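Local coordinates for protein tryptophan halogenase (Shewanella frigidimarina, PDB 2PYX) that is a putative flavin-dependent tryptophan halogenase that probably binds FAD and may have monooxygenase activity, at residues Cys125-Pro130 and Pro484-Leu489; Val141-Val146 and Phe164-Gly169; Ile368-Ser373 and Glu395-His400; Ser415-Gln418 and Tyr422-Asp425. All coordinates share one frame; numbering follows the deposited sequence. Where two conformers were deposited one is given.

The four contacts lie in different parts of one chain, all within a single tryptophan halogenase sequence family. Contact 1 closes the longest loop, and the other three are nested inside it along the sequence. Contacts 1 and 2 are neighbours in space, their nearest atoms about 5 Å apart; helix 484-507, which supplies one segment of contact 1, also touches contact 2 through Arg500 and Thr501. In contact 2 the side chain of Gln144 is about 9 Å from that of Lys89, the predicted active-site lysine, and about 11 Å from that of Glu361, predicted to bind tryptophan. Contact 3 lies toward the predicted FAD site, the Trp370 side chain about 12 Å from that of Ala18. Contact 4 is remote from these sites.

Contact 1: Cys125-Pro130 and Pro484-Leu489; sequences CPYWLP and PSMQQL
Tyr127 reaches out from helix 125-128 and lays its ring alongside the first turn of helix 484-507, where Met486 and Gln487 receive it. The phenol end does the closest touching: Tyr127 OH sits 3.2 Å from Met486 CB, a polar-to-methylene contact, and the ring carbon Tyr127 CZ is 3.8 Å from the same Met486 CB. The two side chains cross at a slant. In the conformer described, the chain of Met486, a selenomethionine, bends at chi2 (-70°) and its end leads away from the tyrosine. One ring edge belongs to Gln487: OE1 lies near the ring plane, 3.8 Å from Tyr127 CD1. Here the two side chains run past each other in opposite senses, with ring and amide planes 62° apart, so they do not stack. Gln487 folds back toward helix 125-128 through its bend at chi2 (63°), and this brings its amide to a bridging water. That water accepts from Gln487 NE2 at 2.6 Å and donates to Tyr127 O at an unusually short 2.5 Å, tying the backbone of one helix to a side chain of the other. The tyrosine ring also touches Ala490 and Phe494 farther along helix 484-507, and Val482 just before it. Trp128, next in sequence, meets Phe494 as well. The contact is a small, water-bridged junction at the protein surface, away from the predicted flavin and substrate sites: an aromatic side chain of a short helix packed on the N-terminal turn of a long helix near the end of the chain.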
loop_
_atom_site.group_PDB
_atom_site.type_symbol
_atom_site.label_atom_id
_atom_site.label_comp_id
_atom_site.label_asym_id
_atom_site.label_seq_id
_atom_site.Cartn_x
_atom_site.Cartn_y
_atom_site.Cartn_z
ATOM N N CYS A 125 -1.725 20.112 -14.141
ATOM C CA CYS A 125 -2.808 20.406 -13.233
ATOM C C CYS A 125 -3.331 21.851 -13.294
ATOM O O CYS A 125 -4.519 22.054 -13.512
ATOM C CB CYS A 125 -2.420 19.942 -11.824
ATOM S SG CYS A 125 -3.720 20.116 -10.594
ATOM N N PRO A 126 -2.469 22.867 -13.101
ATOM C CA PRO A 126 -3.021 24.229 -13.171
ATOM C C PRO A 126 -3.593 24.619 -14.544
ATOM O O PRO A 126 -4.440 25.511 -14.595
ATOM C CB PRO A 126 -1.829 25.125 -12.810
ATOM C CG PRO A 126 -0.659 24.301 -13.074
ATOM C CD PRO A 126 -1.047 22.894 -12.734
ATOM N N TYR A 127 -3.126 23.969 -15.609
ATOM C CA TYR A 127 -3.690 24.175 -16.961
ATOM C C TYR A 127 -5.045 23.511 -17.151
ATOM O O TYR A 127 -5.838 23.944 -17.995
ATOM C CB TYR A 127 -2.654 23.727 -18.027
ATOM C CG TYR A 127 -1.387 24.552 -17.898
ATOM C CD1 TYR A 127 -1.244 25.782 -18.557
ATOM C CD2 TYR A 127 -0.361 24.164 -17.036
ATOM C CE1 TYR A 127 -0.108 26.585 -18.352
ATOM C CE2 TYR A 127 0.784 24.961 -16.847
ATOM C CZ TYR A 127 0.906 26.167 -17.535
ATOM O OH TYR A 127 2.046 26.921 -17.285
ATOM N N TRP A 128 -5.304 22.442 -16.389
ATOM C CA TRP A 128 -6.597 21.798 -16.406
ATOM C C TRP A 128 -7.647 22.602 -15.624
ATOM O O TRP A 128 -8.824 22.626 -15.971
ATOM C CB TRP A 128 -6.495 20.347 -15.870
ATOM C CG TRP A 128 -7.812 19.860 -15.425
ATOM C CD1 TRP A 128 -8.813 19.359 -16.206
ATOM C CD2 TRP A 128 -8.336 19.924 -14.105
ATOM N NE1 TRP A 128 -9.891 19.064 -15.445
ATOM C CE2 TRP A 128 -9.640 19.433 -14.146
ATOM C CE3 TRP A 128 -7.818 20.377 -12.883
ATOM C CZ2 TRP A 128 -10.438 19.356 -13.009
ATOM C CZ3 TRP A 128 -8.599 20.279 -11.770
ATOM C CH2 TRP A 128 -9.883 19.786 -11.827
ATOM N N LEU A 129 -7.211 23.258 -14.555
ATOM C CA LEU A 129 -8.114 23.845 -13.594
ATOM C C LEU A 129 -9.249 24.704 -14.197
ATOM O O LEU A 129 -10.411 24.575 -13.776
ATOM C CB LEU A 129 -7.256 24.601 -12.571
ATOM C CG LEU A 129 -7.855 24.972 -11.238
ATOM C CD1 LEU A 129 -8.347 23.757 -10.484
ATOM C CD2 LEU A 129 -6.809 25.751 -10.447
ATOM N N PRO A 130 -8.933 25.589 -15.171
ATOM C CA PRO A 130 -10.037 26.366 -15.758
ATOM C C PRO A 130 -11.131 25.525 -16.415
ATOM O O PRO A 130 -12.224 26.038 -16.667
ATOM C CB PRO A 130 -9.344 27.242 -16.817
ATOM C CG PRO A 130 -7.910 27.271 -16.427
ATOM C CD PRO A 130 -7.638 25.927 -15.786
ATOM N N PRO A 484 1.568 32.136 -22.577
ATOM C CA PRO A 484 1.071 31.489 -23.796
ATOM C C PRO A 484 1.854 30.266 -24.280
ATOM O O PRO A 484 1.220 29.289 -24.714
ATOM C CB PRO A 484 1.150 32.614 -24.833
ATOM C CG PRO A 484 0.852 33.864 -24.009
ATOM C CD PRO A 484 1.626 33.611 -22.722
ATOM N N SER A 485 3.182 30.284 -24.199
ATOM C CA SER A 485 3.991 29.154 -24.646
ATOM C C SER A 485 3.627 27.889 -23.860
ATOM O O SER A 485 3.545 26.783 -24.424
ATOM C CB SER A 485 5.482 29.428 -24.541
ATOM O OG SER A 485 5.921 29.722 -23.249
HETATM N N MSE A 486 3.380 28.070 -22.563
HETATM C CA MSE A 486 3.088 26.947 -21.664
HETATM C C MSE A 486 1.645 26.483 -21.855
HETATM O O MSE A 486 1.358 25.290 -21.805
HETATM C CB MSE A 486 3.310 27.339 -20.204
HETATM C CG MSE A 486 4.729 27.719 -19.842
HETATM SE SE MSE A 486 6.063 26.287 -19.819
HETATM C CE MSE A 486 7.471 27.340 -18.906
ATOM N N GLN A 487 0.737 27.421 -22.065
ATOM C CA GLN A 487 -0.613 27.079 -22.430
ATOM C C GLN A 487 -0.595 26.206 -23.688
ATOM O O GLN A 487 -1.333 25.222 -23.791
ATOM C CB GLN A 487 -1.426 28.330 -22.708
ATOM C CG GLN A 487 -2.843 28.045 -23.003
ATOM C CD GLN A 487 -3.537 27.415 -21.823
ATOM O OE1 GLN A 487 -3.449 27.937 -20.710
ATOM N NE2 GLN A 487 -4.216 26.274 -22.046
ATOM N N GLN A 488 0.237 26.594 -24.658
ATOM C CA GLN A 488 0.344 25.852 -25.920
ATOM C C GLN A 488 0.942 24.456 -25.716
ATOM O O GLN A 488 0.434 23.501 -26.289
ATOM C CB GLN A 488 1.149 26.667 -26.939
ATOM C CG GLN A 488 0.434 27.965 -27.352
ATOM C CD GLN A 488 1.408 29.082 -27.771
ATOM O OE1 GLN A 488 2.583 28.831 -28.070
ATOM N NE2 GLN A 488 0.919 30.319 -27.770
ATOM N N LEU A 489 1.969 24.339 -24.886
ATOM C CA LEU A 489 2.545 23.037 -24.501
ATOM C C LEU A 489 1.471 22.193 -23.819
ATOM O O LEU A 489 1.219 21.046 -24.202
ATOM C CB LEU A 489 3.715 23.210 -23.560
ATOM C CG LEU A 489 4.385 21.932 -23.051
ATOM C CD1 LEU A 489 4.723 20.933 -24.173
ATOM C CD2 LEU A 489 5.582 22.276 -22.268
HETATM O O HOH W 1 -5.515 25.625 -19.882
#

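Contact 2: Val141-Val146 and Phe164-Gly169; sequences VCSQQV and FQNNYG
Gln144 and Asn166 lie against each other in the close part of this contact, their side chains passing in opposite directions with the amide planes 48° apart. Gln144 is extended beyond CG, which carries NE2 past the asparagine to the backbone of the next residue. There Gln144 NE2 donates to Asn167 O at 2.9 Å, approaching in the carbonyl plane with an N-H...O angle of 141°. On the way it passes 3.5 Å from Asn166 CB, while Gln144 CG packs 3.9 Å from Asn166 CG. Beside this pair, Asn166 ND2 donates to Ser143 OG at 2.9 Å, the hydroxyl lying 16° out of the amide plane. The looser side holds a water: one molecule accepts from Ser143 N and donates to Asn166 OD1, each at 2.9 Å, and bridges Ser143 and Asn166 a second time, beside their direct bond. Asn167 contributes mainly its carbonyl, as the end of its side chain leads away. The surroundings engage the same groups. Gln144 OE1 accepts from Ser114 N and NE2 is also bonded to Gln90 OE1, while Asn166 OD1 takes a further bond from Arg500. The network fastens residues 143-144 to the loop that leads into strand 169-172, which pairs through Gly169 with Lys89, the predicted active-site lysine. Across the contact the bonds join uncharged amide, hydroxyl and carbonyl groups, with Arg500 adding a charged donor from helix 484-507. Because both ends of each buried amide are engaged by directional bonds, the flips of Gln144 and Asn166 are fixed.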
loop_
_atom_site.group_PDB
_atom_site.type_symbol
_atom_site.label_atom_id
_atom_site.label_comp_id
_atom_site.label_asym_id
_atom_site.label_seq_id
_atom_site.Cartn_x
_atom_site.Cartn_y
_atom_site.Cartn_z
ATOM N N VAL A 141 -5.732 14.163 -17.919
ATOM C CA VAL A 141 -4.283 13.988 -17.799
ATOM C C VAL A 141 -3.807 12.554 -17.848
ATOM O O VAL A 141 -2.616 12.302 -17.863
ATOM C CB VAL A 141 -3.687 14.642 -16.520
ATOM C CG1 VAL A 141 -4.062 16.105 -16.418
ATOM C CG2 VAL A 141 -4.125 13.892 -15.280
ATOM N N CYS A 142 -4.715 11.590 -17.855
ATOM C CA CYS A 142 -4.270 10.212 -17.943
ATOM C C CYS A 142 -5.258 9.408 -18.751
ATOM O O CYS A 142 -6.328 9.885 -19.102
ATOM C CB CYS A 142 -4.033 9.575 -16.552
ATOM S SG CYS A 142 -5.551 8.989 -15.689
ATOM N N SER A 143 -4.834 8.214 -19.141
ATOM C CA SER A 143 -5.714 7.334 -19.917
ATOM C C SER A 143 -6.447 6.338 -19.028
ATOM O O SER A 143 -7.447 5.755 -19.424
ATOM C CB SER A 143 -4.929 6.591 -21.016
ATOM O OG SER A 143 -3.943 5.742 -20.463
ATOM N N GLN A 144 -5.987 6.152 -17.791
ATOM C CA GLN A 144 -6.549 5.096 -16.941
ATOM C C GLN A 144 -7.972 5.301 -16.504
ATOM O O GLN A 144 -8.678 4.344 -16.186
ATOM C CB GLN A 144 -5.681 4.910 -15.688
ATOM C CG GLN A 144 -4.566 3.987 -15.949
ATOM C CD GLN A 144 -3.645 3.738 -14.764
ATOM O OE1 GLN A 144 -3.395 4.638 -13.989
ATOM N NE2 GLN A 144 -3.077 2.524 -14.685
ATOM N N GLN A 145 -8.429 6.541 -16.424
ATOM C CA GLN A 145 -9.818 6.768 -16.016
ATOM C C GLN A 145 -10.737 6.071 -17.006
ATOM O O GLN A 145 -11.528 5.206 -16.627
ATOM C CB GLN A 145 -10.160 8.252 -15.888
ATOM C CG GLN A 145 -11.620 8.606 -15.583
ATOM C CD GLN A 145 -12.165 7.928 -14.309
ATOM O OE1 GLN A 145 -12.008 6.716 -14.115
ATOM N NE2 GLN A 145 -12.792 8.705 -13.451
ATOM N N VAL A 146 -10.553 6.391 -18.282
ATOM C CA VAL A 146 -11.352 5.807 -19.348
ATOM C C VAL A 146 -11.125 4.294 -19.457
ATOM O O VAL A 146 -12.085 3.545 -19.564
ATOM C CB VAL A 146 -11.072 6.523 -20.699
ATOM C CG1 VAL A 146 -11.703 5.756 -21.836
ATOM C CG2 VAL A 146 -11.591 7.963 -20.647
ATOM N N PHE A 164 4.697 -2.495 -18.814
ATOM C CA PHE A 164 3.341 -2.018 -18.832
ATOM C C PHE A 164 3.067 -1.025 -19.925
ATOM O O PHE A 164 3.993 -0.377 -20.418
ATOM C CB PHE A 164 2.968 -1.423 -17.449
ATOM C CG PHE A 164 3.819 -0.275 -17.004
ATOM C CD1 PHE A 164 3.560 1.016 -17.451
ATOM C CD2 PHE A 164 4.886 -0.466 -16.138
ATOM C CE1 PHE A 164 4.339 2.092 -17.037
ATOM C CE2 PHE A 164 5.670 0.618 -15.729
ATOM C CZ PHE A 164 5.386 1.888 -16.168
ATOM N N GLN A 165 1.784 -0.927 -20.272
ATOM C CA GLN A 165 1.263 0.177 -21.052
ATOM C C GLN A 165 0.791 1.305 -20.149
ATOM O O GLN A 165 1.028 2.469 -20.429
ATOM C CB GLN A 165 0.213 -0.340 -22.019
ATOM C CG GLN A 165 0.912 -1.153 -23.126
ATOM C CD GLN A 165 -0.027 -1.996 -23.936
ATOM O OE1 GLN A 165 -0.488 -1.587 -25.002
ATOM N NE2 GLN A 165 -0.325 -3.177 -23.447
ATOM N N ASN A 166 0.176 0.950 -19.027
ATOM C CA ASN A 166 -0.119 1.910 -17.959
ATOM C C ASN A 166 0.340 1.292 -16.629
ATOM O O ASN A 166 0.234 0.086 -16.453
ATOM C CB ASN A 166 -1.603 2.238 -17.865
ATOM C CG ASN A 166 -2.034 3.306 -18.839
ATOM O OD1 ASN A 166 -1.380 4.328 -18.985
ATOM N ND2 ASN A 166 -3.184 3.100 -19.458
ATOM N N ASN A 167 0.861 2.103 -15.718
ATOM C CA ASN A 167 1.470 1.567 -14.482
ATOM C C ASN A 167 0.447 0.817 -13.650
ATOM O O ASN A 167 -0.735 1.193 -13.589
ATOM C CB ASN A 167 2.104 2.683 -13.638
ATOM C CG ASN A 167 3.250 2.199 -12.737
ATOM O OD1 ASN A 167 3.585 1.020 -12.729
ATOM N ND2 ASN A 167 3.875 3.125 -12.020
ATOM N N TYR A 168 0.924 -0.224 -12.991
ATOM C CA TYR A 168 0.066 -1.113 -12.246
ATOM C C TYR A 168 0.775 -1.723 -11.064
ATOM O O TYR A 168 1.994 -1.848 -11.051
ATOM C CB TYR A 168 -0.499 -2.229 -13.131
ATOM C CG TYR A 168 0.482 -3.271 -13.613
ATOM C CD1 TYR A 168 1.206 -3.086 -14.802
ATOM C CD2 TYR A 168 0.674 -4.461 -12.929
ATOM C CE1 TYR A 168 2.091 -4.031 -15.250
ATOM C CE2 TYR A 168 1.555 -5.412 -13.373
ATOM C CZ TYR A 168 2.286 -5.197 -14.528
ATOM O OH TYR A 168 3.165 -6.174 -14.976
ATOM N N GLY A 169 -0.034 -2.032 -10.048
ATOM C CA GLY A 169 0.322 -2.981 -8.992
ATOM C C GLY A 169 -0.633 -4.167 -9.065
ATOM O O GLY A 169 -1.170 -4.494 -10.126
HETATM O O HOH W 2 -2.456 6.830 -18.102
#

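Contact 3: Ile368-Ser373 and Glu395-His400; sequences IEWTAS and ERYQQH
Trp370 projects from helix 363-377 against Arg396, Tyr397 and His400 of helix 383-413. Its indole receives the edge of the His400 imidazole in a T-shaped (edge-to-face) pair, the planes 88° apart and the centroid of the five-membered indole ring 4.3 Å from that of the imidazole. His400 CD2 stands 3.5 Å above the indole plane, over its centre. Although His400 NE2 comes within 3.2 Å of Trp370 NE1, it lies over the ring face, where the angle is too poor for a hydrogen bond. The benzo portion of the indole meets aliphatic atoms instead: Trp370 CZ2 touches Arg396 CG at 3.6 Å, and Trp370 CH2 touches Tyr397 CB at 3.7 Å.

The two short helical segments run antiparallel, at 169°, with axes 11.7 Å apart, and belong to consecutive helices that form a helical hairpin. This wide spacing is spanned by the tryptophan, whose CG lies opposite the backbone N (chi1 171°), an orientation that points the ring at helix 383-413.

Farther out, Arg396 O sits over one face of His400, 3.3 Å above its plane. The hydroxyl of Tyr397 is hydrogen-bonded to Arg339 O, and its ring meets Trp401 edge-to-face. On the other helix, the Glu369 carboxylate is hydrogen-bonded to Thr69 OG1 through OE1 and to Ser65 OG through OE2, while Ile368 packs on Thr17 and Ala18 of helix 16-31, residues predicted to bind FAD.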
loop_
_atom_site.group_PDB
_atom_site.type_symbol
_atom_site.label_atom_id
_atom_site.label_comp_id
_atom_site.label_asym_id
_atom_site.label_seq_id
_atom_site.Cartn_x
_atom_site.Cartn_y
_atom_site.Cartn_z
ATOM N N ILE A 368 6.166 -1.965 4.022
ATOM C CA ILE A 368 7.044 -3.114 4.114
ATOM C C ILE A 368 8.169 -3.009 3.056
ATOM O O ILE A 368 9.379 -3.161 3.349
ATOM C CB ILE A 368 6.245 -4.429 3.994
ATOM C CG1 ILE A 368 5.476 -4.687 5.285
ATOM C CG2 ILE A 368 7.162 -5.586 3.682
ATOM C CD1 ILE A 368 4.354 -5.730 5.118
ATOM N N GLU A 369 7.781 -2.760 1.805
ATOM C CA GLU A 369 8.758 -2.649 0.717
ATOM C C GLU A 369 9.726 -1.500 0.997
ATOM O O GLU A 369 10.905 -1.641 0.757
ATOM C CB GLU A 369 8.031 -2.363 -0.588
ATOM C CG GLU A 369 7.123 -3.435 -1.152
ATOM C CD GLU A 369 6.525 -2.890 -2.441
ATOM O OE1 GLU A 369 7.180 -3.005 -3.475
ATOM O OE2 GLU A 369 5.430 -2.284 -2.404
ATOM N N TRP A 370 9.218 -0.350 1.434
ATOM C CA TRP A 370 10.081 0.794 1.685
ATOM C C TRP A 370 11.083 0.434 2.776
ATOM O O TRP A 370 12.272 0.671 2.642
ATOM C CB TRP A 370 9.286 2.073 2.087
ATOM C CG TRP A 370 10.240 3.099 2.536
ATOM C CD1 TRP A 370 11.040 3.890 1.728
ATOM C CD2 TRP A 370 10.629 3.394 3.885
ATOM N NE1 TRP A 370 11.871 4.654 2.499
ATOM C CE2 TRP A 370 11.644 4.387 3.825
ATOM C CE3 TRP A 370 10.210 2.958 5.138
ATOM C CZ2 TRP A 370 12.271 4.875 4.968
ATOM C CZ3 TRP A 370 10.814 3.480 6.265
ATOM C CH2 TRP A 370 11.844 4.423 6.172
ATOM N N THR A 371 10.598 -0.120 3.881
ATOM C CA THR A 371 11.481 -0.308 5.005
ATOM C C THR A 371 12.567 -1.362 4.676
ATOM O O THR A 371 13.762 -1.187 4.958
ATOM C CB THR A 371 10.733 -0.723 6.287
ATOM O OG1 THR A 371 9.562 0.084 6.493
ATOM C CG2 THR A 371 11.665 -0.560 7.477
ATOM N N ALA A 372 12.144 -2.470 4.068
ATOM C CA ALA A 372 13.053 -3.549 3.718
ATOM C C ALA A 372 14.057 -3.107 2.656
ATOM O O ALA A 372 15.243 -3.413 2.748
ATOM C CB ALA A 372 12.270 -4.776 3.253
ATOM N N SER A 373 13.563 -2.428 1.629
ATOM C CA SER A 373 14.465 -1.964 0.575
ATOM C C SER A 373 15.465 -0.926 1.128
ATOM O O SER A 373 16.631 -0.924 0.748
ATOM C CB SER A 373 13.707 -1.398 -0.641
ATOM O OG SER A 373 12.939 -0.250 -0.320
ATOM N N GLU A 395 13.998 9.353 10.474
ATOM C CA GLU A 395 13.486 10.639 10.044
ATOM C C GLU A 395 12.617 10.431 8.802
ATOM O O GLU A 395 11.507 10.990 8.690
ATOM C CB GLU A 395 14.637 11.577 9.750
ATOM C CG GLU A 395 14.212 12.871 9.137
ATOM C CD GLU A 395 15.356 13.818 9.039
ATOM O OE1 GLU A 395 16.229 13.575 8.196
ATOM O OE2 GLU A 395 15.390 14.787 9.820
ATOM N N ARG A 396 13.090 9.621 7.854
ATOM C CA ARG A 396 12.319 9.383 6.622
ATOM C C ARG A 396 11.036 8.631 6.938
ATOM O O ARG A 396 9.969 8.953 6.383
ATOM C CB ARG A 396 13.122 8.604 5.555
ATOM C CG ARG A 396 12.420 8.418 4.233
ATOM C CD ARG A 396 12.102 9.698 3.469
ATOM N NE ARG A 396 13.311 10.470 3.137
ATOM C CZ ARG A 396 14.222 10.128 2.228
ATOM N NH1 ARG A 396 14.124 9.038 1.525
ATOM N NH2 ARG A 396 15.267 10.914 2.027
ATOM N N TYR A 397 11.127 7.652 7.827
ATOM C CA TYR A 397 9.945 6.905 8.304
ATOM C C TYR A 397 8.892 7.829 8.891
ATOM O O TYR A 397 7.679 7.719 8.564
ATOM C CB TYR A 397 10.412 5.881 9.312
ATOM C CG TYR A 397 9.396 5.328 10.248
ATOM C CD1 TYR A 397 8.682 4.183 9.926
ATOM C CD2 TYR A 397 9.172 5.904 11.481
ATOM C CE1 TYR A 397 7.736 3.629 10.829
ATOM C CE2 TYR A 397 8.251 5.370 12.374
ATOM C CZ TYR A 397 7.504 4.249 12.027
ATOM O OH TYR A 397 6.592 3.667 12.912
ATOM N N GLN A 398 9.352 8.780 9.707
ATOM C CA GLN A 398 8.453 9.773 10.318
ATOM C C GLN A 398 7.809 10.672 9.241
ATOM O O GLN A 398 6.594 11.004 9.295
ATOM C CB GLN A 398 9.233 10.573 11.348
ATOM C CG GLN A 398 9.551 9.738 12.567
ATOM C CD GLN A 398 10.742 10.228 13.373
ATOM O OE1 GLN A 398 11.347 11.271 13.046
ATOM N NE2 GLN A 398 11.093 9.462 14.429
ATOM N N GLN A 399 8.589 11.078 8.242
ATOM C CA GLN A 399 8.061 11.843 7.097
ATOM C C GLN A 399 6.968 11.011 6.387
ATOM O O GLN A 399 5.894 11.501 6.052
ATOM C CB GLN A 399 9.154 12.176 6.078
ATOM C CG GLN A 399 10.234 13.156 6.549
ATOM C CD GLN A 399 9.798 14.619 6.619
ATOM O OE1 GLN A 399 8.645 14.976 6.357
ATOM N NE2 GLN A 399 10.758 15.483 6.957
ATOM N N HIS A 400 7.263 9.753 6.118
ATOM C CA HIS A 400 6.284 8.858 5.448
ATOM C C HIS A 400 4.992 8.753 6.207
ATOM O O HIS A 400 3.913 8.880 5.611
ATOM C CB HIS A 400 6.845 7.478 5.232
ATOM C CG HIS A 400 7.893 7.414 4.161
ATOM N ND1 HIS A 400 7.918 8.264 3.074
ATOM C CD2 HIS A 400 8.910 6.533 3.983
ATOM C CE1 HIS A 400 8.929 7.915 2.282
ATOM N NE2 HIS A 400 9.551 6.877 2.818
#

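Contact 4: Ser415-Gln418 and Tyr422-Asp425; sequences SQRQ and YWRD
The indole of Trp423 is packed on both faces: Arg417 lies over one, and the ring of the preceding residue, Tyr422, brings CD2 over the rim of the other. Trp97 meets the indole edge-to-face. Two parts of the arginine share the first face. Its CD methylene makes a CH-pi contact 3.5 Å from the centroid of the five-membered indole ring, close to the ring normal. Beyond it the guanidinium lies over the ring in a cation-pi stack, with Arg417 CZ 4.5 Å from that centroid and the planes 29° apart. The arginine chain is extended from CG to NE, which carries it along the indole rather than away from it. Outside partners hold both groups: Arg417 NE donates to Asn96 O, and Trp423 NE1 to Gln279 O.

At the edge of a second guanidinium, Arg424 NH1 donates to Gln418 O at 2.7 Å. The acceptor is only 2° out of the guanidinium plane, and the N-H...O angle is 159°.

Before Arg417, Ser415 OG accepts from Arg417 N at 3.0 Å, forming an ST turn, and is also bonded to Trp97 O; Ser415 CB rests 4.0 Å from Trp423 CE3. An ST turn followed by an arginine-tryptophan cation-pi stack thus folds the loop after helix 383-413 against the short helix 421-425, beside strand 274-279.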
loop_
_atom_site.group_PDB
_atom_site.type_symbol
_atom_site.label_atom_id
_atom_site.label_comp_id
_atom_site.label_asym_id
_atom_site.label_seq_id
_atom_site.Cartn_x
_atom_site.Cartn_y
_atom_site.Cartn_z
ATOM N N SER A 415 -14.803 16.104 1.688
ATOM C CA SER A 415 -16.169 15.690 1.388
ATOM C C SER A 415 -17.156 16.813 1.677
ATOM O O SER A 415 -16.910 17.691 2.509
ATOM C CB SER A 415 -16.565 14.469 2.247
ATOM O OG SER A 415 -17.861 14.005 1.848
ATOM N N GLN A 416 -18.305 16.734 0.993
ATOM C CA GLN A 416 -19.424 17.635 1.270
ATOM C C GLN A 416 -20.561 16.881 1.953
ATOM O O GLN A 416 -21.670 17.422 2.142
ATOM C CB GLN A 416 -19.915 18.316 -0.011
ATOM C CG GLN A 416 -18.892 19.273 -0.595
ATOM C CD GLN A 416 -19.477 20.125 -1.708
ATOM O OE1 GLN A 416 -20.159 19.612 -2.600
ATOM N NE2 GLN A 416 -19.223 21.433 -1.655
ATOM N N ARG A 417 -20.314 15.648 2.342
ATOM C CA ARG A 417 -21.339 14.863 3.054
ATOM C C ARG A 417 -21.778 15.578 4.337
ATOM O O ARG A 417 -20.961 16.027 5.117
ATOM C CB ARG A 417 -20.833 13.483 3.386
ATOM C CG ARG A 417 -20.885 12.499 2.286
ATOM C CD ARG A 417 -20.102 11.257 2.583
ATOM N NE ARG A 417 -20.464 10.091 1.805
ATOM C CZ ARG A 417 -21.425 9.222 2.148
ATOM N NH1 ARG A 417 -22.109 9.371 3.283
ATOM N NH2 ARG A 417 -21.671 8.172 1.402
ATOM N N GLN A 418 -23.100 15.644 4.529
ATOM C CA GLN A 418 -23.723 16.403 5.625
ATOM C C GLN A 418 -24.657 15.563 6.488
ATOM O O GLN A 418 -24.906 15.943 7.635
ATOM C CB GLN A 418 -24.542 17.588 5.092
ATOM C CG GLN A 418 -23.723 18.743 4.558
ATOM C CD GLN A 418 -22.992 19.536 5.649
ATOM O OE1 GLN A 418 -23.017 19.177 6.835
ATOM N NE2 GLN A 418 -22.337 20.618 5.245
ATOM N N TYR A 422 -20.479 11.376 11.499
ATOM C CA TYR A 422 -19.131 10.872 11.151
ATOM C C TYR A 422 -18.442 11.790 10.138
ATOM O O TYR A 422 -17.280 12.207 10.323
ATOM C CB TYR A 422 -19.228 9.466 10.580
ATOM C CG TYR A 422 -17.932 8.862 10.094
ATOM C CD1 TYR A 422 -17.088 8.187 10.960
ATOM C CD2 TYR A 422 -17.601 8.901 8.749
ATOM C CE1 TYR A 422 -15.949 7.547 10.519
ATOM C CE2 TYR A 422 -16.467 8.311 8.287
ATOM C CZ TYR A 422 -15.631 7.629 9.169
ATOM O OH TYR A 422 -14.489 7.007 8.754
ATOM N N TRP A 423 -19.164 12.151 9.082
ATOM C CA TRP A 423 -18.573 12.944 8.009
ATOM C C TRP A 423 -18.387 14.388 8.454
ATOM O O TRP A 423 -17.390 15.043 8.134
ATOM C CB TRP A 423 -19.377 12.781 6.695
ATOM C CG TRP A 423 -19.227 11.407 6.184
ATOM C CD1 TRP A 423 -20.032 10.328 6.409
ATOM C CD2 TRP A 423 -18.126 10.896 5.389
ATOM N NE1 TRP A 423 -19.533 9.210 5.803
ATOM C CE2 TRP A 423 -18.350 9.530 5.178
ATOM C CE3 TRP A 423 -16.982 11.486 4.815
ATOM C CZ2 TRP A 423 -17.464 8.729 4.457
ATOM C CZ3 TRP A 423 -16.132 10.683 4.072
ATOM C CH2 TRP A 423 -16.385 9.334 3.880
ATOM N N ARG A 424 -19.361 14.937 9.211
ATOM C CA ARG A 424 -19.226 16.265 9.723
ATOM C C ARG A 424 -18.046 16.357 10.674
ATOM O O ARG A 424 -17.304 17.326 10.652
ATOM C CB ARG A 424 -20.532 16.743 10.418
ATOM C CG ARG A 424 -21.766 16.717 9.486
ATOM C CD ARG A 424 -23.058 17.317 10.126
ATOM N NE ARG A 424 -23.505 16.590 11.333
ATOM C CZ ARG A 424 -24.450 15.653 11.364
ATOM N NH1 ARG A 424 -25.106 15.265 10.278
ATOM N NH2 ARG A 424 -24.760 15.100 12.521
ATOM N N ASP A 425 -17.898 15.370 11.550
ATOM C CA ASP A 425 -16.786 15.336 12.532
ATOM C C ASP A 425 -15.419 15.326 11.827
ATOM O O ASP A 425 -14.501 15.984 12.297
ATOM C CB ASP A 425 -16.873 14.066 13.373
ATOM C CG ASP A 425 -17.880 14.136 14.478
ATOM O OD1 ASP A 425 -18.260 15.273 14.898
ATOM O OD2 ASP A 425 -18.194 13.036 15.008
#